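Local atomic coordinates of hydrolase, isochorismatase family (Pseudomonas putida KT2440, PDB entry 4H17), a protein that probably acts as a hydrolase of the isochorismatase family, built on a Rossmann-like fold. Residues A[115-119]-A[146-150]. Numbering follows the deposited sequence. Where two conformers were deposited one is given.
With SO4 (sulfate ion), chain D.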
ATOM      1  N   HIS A 115      -6.980  14.356  -8.451  1.00 12.18           N
ATOM      2  CA  HIS A 115      -8.290  13.804  -8.824  1.00 13.64           C
ATOM      3  C   HIS A 115      -9.038  14.675  -9.861  1.00 12.52           C
ATOM      4  O   HIS A 115      -9.449  14.173 -10.921  1.00 13.09           O
ATOM      5  CB  HIS A 115      -9.133  13.547  -7.587  1.00 16.47           C
ATOM      6  CG  HIS A 115     -10.356  12.759  -7.896  1.00 17.63           C
ATOM      7  ND1 HIS A 115     -11.536  12.905  -7.209  1.00 24.10           N
ATOM      8  CD2 HIS A 115     -10.576  11.815  -8.835  1.00 17.37           C
ATOM      9  CE1 HIS A 115     -12.441  12.084  -7.721  1.00 23.09           C
ATOM     10  NE2 HIS A 115     -11.885  11.408  -8.708  1.00 23.07           N
ATOM     11  N   GLU A 116      -9.127  15.977  -9.592  0.60 12.35           N
ATOM     12  CA  GLU A 116      -9.800  16.936 -10.463  0.60 16.01           C
ATOM     13  C   GLU A 116      -9.136  16.910 -11.829  0.60 13.73           C
ATOM     14  O   GLU A 116      -9.811  16.914 -12.864  0.60 14.16           O
ATOM     15  CB  GLU A 116      -9.680  18.345  -9.824  0.60 18.84           C
ATOM     16  CG  GLU A 116     -10.312  19.546 -10.533  0.60 23.36           C
ATOM     17  CD  GLU A 116     -10.257  20.826  -9.692  0.60 28.73           C
ATOM     18  OE1 GLU A 116      -9.804  20.773  -8.523  0.60 39.47           O
ATOM     19  OE2 GLU A 116     -10.688  21.889 -10.179  0.60 29.02           O
ATOM     20  N   THR A 117      -7.805  16.846 -11.831  1.00 11.74           N
ATOM     21  CA  THR A 117      -7.049  16.786 -13.062  1.00 12.72           C
ATOM     22  C   THR A 117      -7.381  15.521 -13.869  1.00 11.88           C
ATOM     23  O   THR A 117      -7.659  15.567 -15.104  1.00 11.42           O
ATOM     24  CB  THR A 117      -5.559  16.855 -12.785  1.00 15.15           C
ATOM     25  OG1 THR A 117      -5.295  18.142 -12.201  1.00 17.64           O
ATOM     26  CG2 THR A 117      -4.749  16.672 -14.053  1.00 16.33           C
ATOM     27  N   LEU A 118      -7.337  14.372 -13.219  1.00 13.61           N
ATOM     28  CA  LEU A 118      -7.652  13.132 -13.928  1.00 14.26           C
ATOM     29  C   LEU A 118      -9.114  13.103 -14.421  1.00 15.36           C
ATOM     30  O   LEU A 118      -9.359  12.598 -15.511  1.00 13.84           O
ATOM     31  CB  LEU A 118      -7.336  11.919 -13.072  1.00 14.21           C
ATOM     32  CG  LEU A 118      -5.875  11.725 -12.691  1.00 12.41           C
ATOM     33  CD1 LEU A 118      -5.765  10.495 -11.796  1.00 15.15           C
ATOM     34  CD2 LEU A 118      -5.065  11.586 -13.962  1.00 12.51           C
ATOM     35  N   GLN A 119     -10.043  13.694 -13.658  1.00 16.49           N
ATOM     36  CA  GLN A 119     -11.454  13.839 -14.094  1.00 17.08           C
ATOM     37  C   GLN A 119     -11.551  14.663 -15.380  1.00 17.30           C
ATOM     38  O   GLN A 119     -12.183  14.257 -16.357  1.00 15.83           O
ATOM     39  CB  GLN A 119     -12.305  14.436 -12.976  1.00 17.87           C
ATOM     40  CG  GLN A 119     -12.573  13.425 -11.893  1.00 18.62           C
ATOM     41  CD  GLN A 119     -13.298  14.029 -10.707  1.00 26.87           C
ATOM     42  OE1 GLN A 119     -12.942  15.101 -10.231  1.00 31.71           O
ATOM     43  NE2 GLN A 119     -14.325  13.351 -10.242  1.00 26.36           N
ATOM     44  N   ASP A 146      -9.609   3.563  -5.172  1.00 15.43           N
ATOM     45  CA  ASP A 146     -10.746   4.185  -4.479  1.00 13.91           C
ATOM     46  C   ASP A 146     -11.580   5.117  -5.336  1.00 13.19           C
ATOM     47  O   ASP A 146     -12.796   5.273  -5.133  1.00 18.19           O
ATOM     48  CB  ASP A 146     -10.268   4.956  -3.252  1.00 12.54           C
ATOM     49  CG  ASP A 146      -9.801   4.034  -2.108  1.00 18.48           C
ATOM     50  OD1 ASP A 146     -10.189   2.842  -2.062  1.00 24.16           O
ATOM     51  OD2 ASP A 146      -9.052   4.503  -1.230  1.00 16.91           O
ATOM     52  N   TYR A 147     -10.920   5.773  -6.295  1.00 16.37           N
ATOM     53  CA  TYR A 147     -11.613   6.707  -7.205  1.00 15.59           C
ATOM     54  C   TYR A 147     -12.060   6.040  -8.503  1.00 19.78           C
ATOM     55  O   TYR A 147     -12.574   6.683  -9.410  1.00 23.38           O
ATOM     56  CB  TYR A 147     -10.686   7.861  -7.489  1.00 14.34           C
ATOM     57  CG  TYR A 147     -10.507   8.803  -6.355  1.00 17.24           C
ATOM     58  CD1 TYR A 147     -11.623   9.472  -5.819  1.00 25.67           C
ATOM     59  CD2 TYR A 147      -9.260   9.112  -5.857  1.00 16.76           C
ATOM     60  CE1 TYR A 147     -11.502  10.376  -4.809  1.00 22.25           C
ATOM     61  CE2 TYR A 147      -9.116  10.040  -4.833  1.00 18.90           C
ATOM     62  CZ  TYR A 147     -10.242  10.693  -4.322  1.00 19.54           C
ATOM     63  OH  TYR A 147     -10.166  11.605  -3.280  1.00 28.46           O
ATOM     64  N   GLY A 148     -11.885   4.740  -8.569  1.00 17.51           N
ATOM     65  CA  GLY A 148     -12.419   3.967  -9.686  1.00 17.04           C
ATOM     66  C   GLY A 148     -11.538   3.937 -10.917  1.00 18.14           C
ATOM     67  O   GLY A 148     -11.969   3.460 -11.959  1.00 18.08           O
ATOM     68  N   TYR A 149     -10.284   4.371 -10.817  1.00 12.98           N
ATOM     69  CA  TYR A 149      -9.371   4.218 -11.909  1.00 13.07           C
ATOM     70  C   TYR A 149      -8.841   2.817 -12.099  1.00 14.14           C
ATOM     71  O   TYR A 149      -8.763   2.025 -11.156  1.00 15.70           O
ATOM     72  CB  TYR A 149      -8.174   5.176 -11.766  1.00 12.03           C
ATOM     73  CG  TYR A 149      -8.658   6.606 -11.813  1.00 14.46           C
ATOM     74  CD1 TYR A 149      -8.938   7.231 -13.004  1.00 14.72           C
ATOM     75  CD2 TYR A 149      -8.831   7.328 -10.639  1.00 14.35           C
ATOM     76  CE1 TYR A 149      -9.419   8.538 -13.064  1.00 13.81           C
ATOM     77  CE2 TYR A 149      -9.297   8.627 -10.680  1.00 14.94           C
ATOM     78  CZ  TYR A 149      -9.605   9.229 -11.872  1.00 14.37           C
ATOM     79  OH  TYR A 149     -10.072  10.531 -11.874  1.00 19.66           O
ATOM     80  N   ARG A 150      -8.515   2.509 -13.349  0.75 12.68           N
ATOM     81  CA  ARG A 150      -7.890   1.267 -13.723  0.75 12.51           C
ATOM     82  C   ARG A 150      -6.423   1.563 -13.940  0.75 14.39           C
ATOM     83  O   ARG A 150      -6.075   2.307 -14.855  0.75 17.26           O
ATOM     84  CB  ARG A 150      -8.473   0.765 -15.025  0.75 14.76           C
ATOM     85  CG  ARG A 150      -9.879   0.218 -14.919  0.75 17.90           C
ATOM     86  CD  ARG A 150     -10.284  -0.424 -16.253  0.75 20.25           C
ATOM     87  NE  ARG A 150     -10.401   0.538 -17.352  0.75 24.36           N
ATOM     88  CZ  ARG A 150     -11.494   1.256 -17.624  0.75 30.09           C
ATOM     89  NH1 ARG A 150     -12.596   1.124 -16.891  0.75 33.12           N
ATOM     90  NH2 ARG A 150     -11.496   2.097 -18.652  0.75 32.13           N
TER
HETATM   91  S   SO4 D 202      -7.217  12.291  -0.977  1.00 21.51           S
HETATM   92  O1  SO4 D 202      -6.545  12.605   0.294  1.00 23.06           O
HETATM   93  O2  SO4 D 202      -6.561  11.103  -1.502  1.00 16.44           O
HETATM   94  O3  SO4 D 202      -7.021  13.423  -1.897  1.00 25.52           O
HETATM   95  O4  SO4 D 202      -8.672  12.016  -0.720  1.00 22.35           O
HETATM   96  O   HOH W   1     -13.216   9.436  -9.806  1.00 26.97           O
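The imidazole of H115 lies between two flat groups: the phenol of Y147 on one face and, on the opposite face, the side-chain amide of Q119 one helical turn on. H115 and Y147 form a face-to-face stack, the planes inclined at 22° and the centroids 3.8 Å apart, with Y147 CD1 over the rim of the imidazole, 3.3 Å from H115 CE1. At the imidazole edge, in its plane, a water lies 2.6 Å from H115 NE2 and donates to the carbonyl O of Y147, so the ring is tied to the backbone of the residue it stacks on. Because the H115 side chain leaves the helix with CG opposite the backbone N (chi1 -169°), its ring is laid over Y147. Y149 approaches the same helix end-on: its OH comes within 3.3 Å of H115 CD2, which lies in the plane of the phenol at its edge, and the same Y149 OH also abuts L118 CB. One face of the Y149 ring receives L118 CD1 in a CH-pi contact, 4.2 Å from the centroid. An alanine in place of H115 would probably leave a gap between Q119 and Y147, strip one face of the Y147 ring of its stack and cost the water its imidazole partner. At its far end Y147 OH donates to O4 of a sulfate, probably from the crystallisation liquor, which is also bound by R143 and N107 of the second subunit. L118 and Y149 both pack on L126 of strand 125-131. G148, with positive phi, is the C' residue of a Schellman motif ending helix 133-146; the contact thus packs helix 114-121, which precedes strand 125-131, against the turn leading into strand 150-159, in the parallel, Rossmann-like alpha/beta fold of the isochorismatase family.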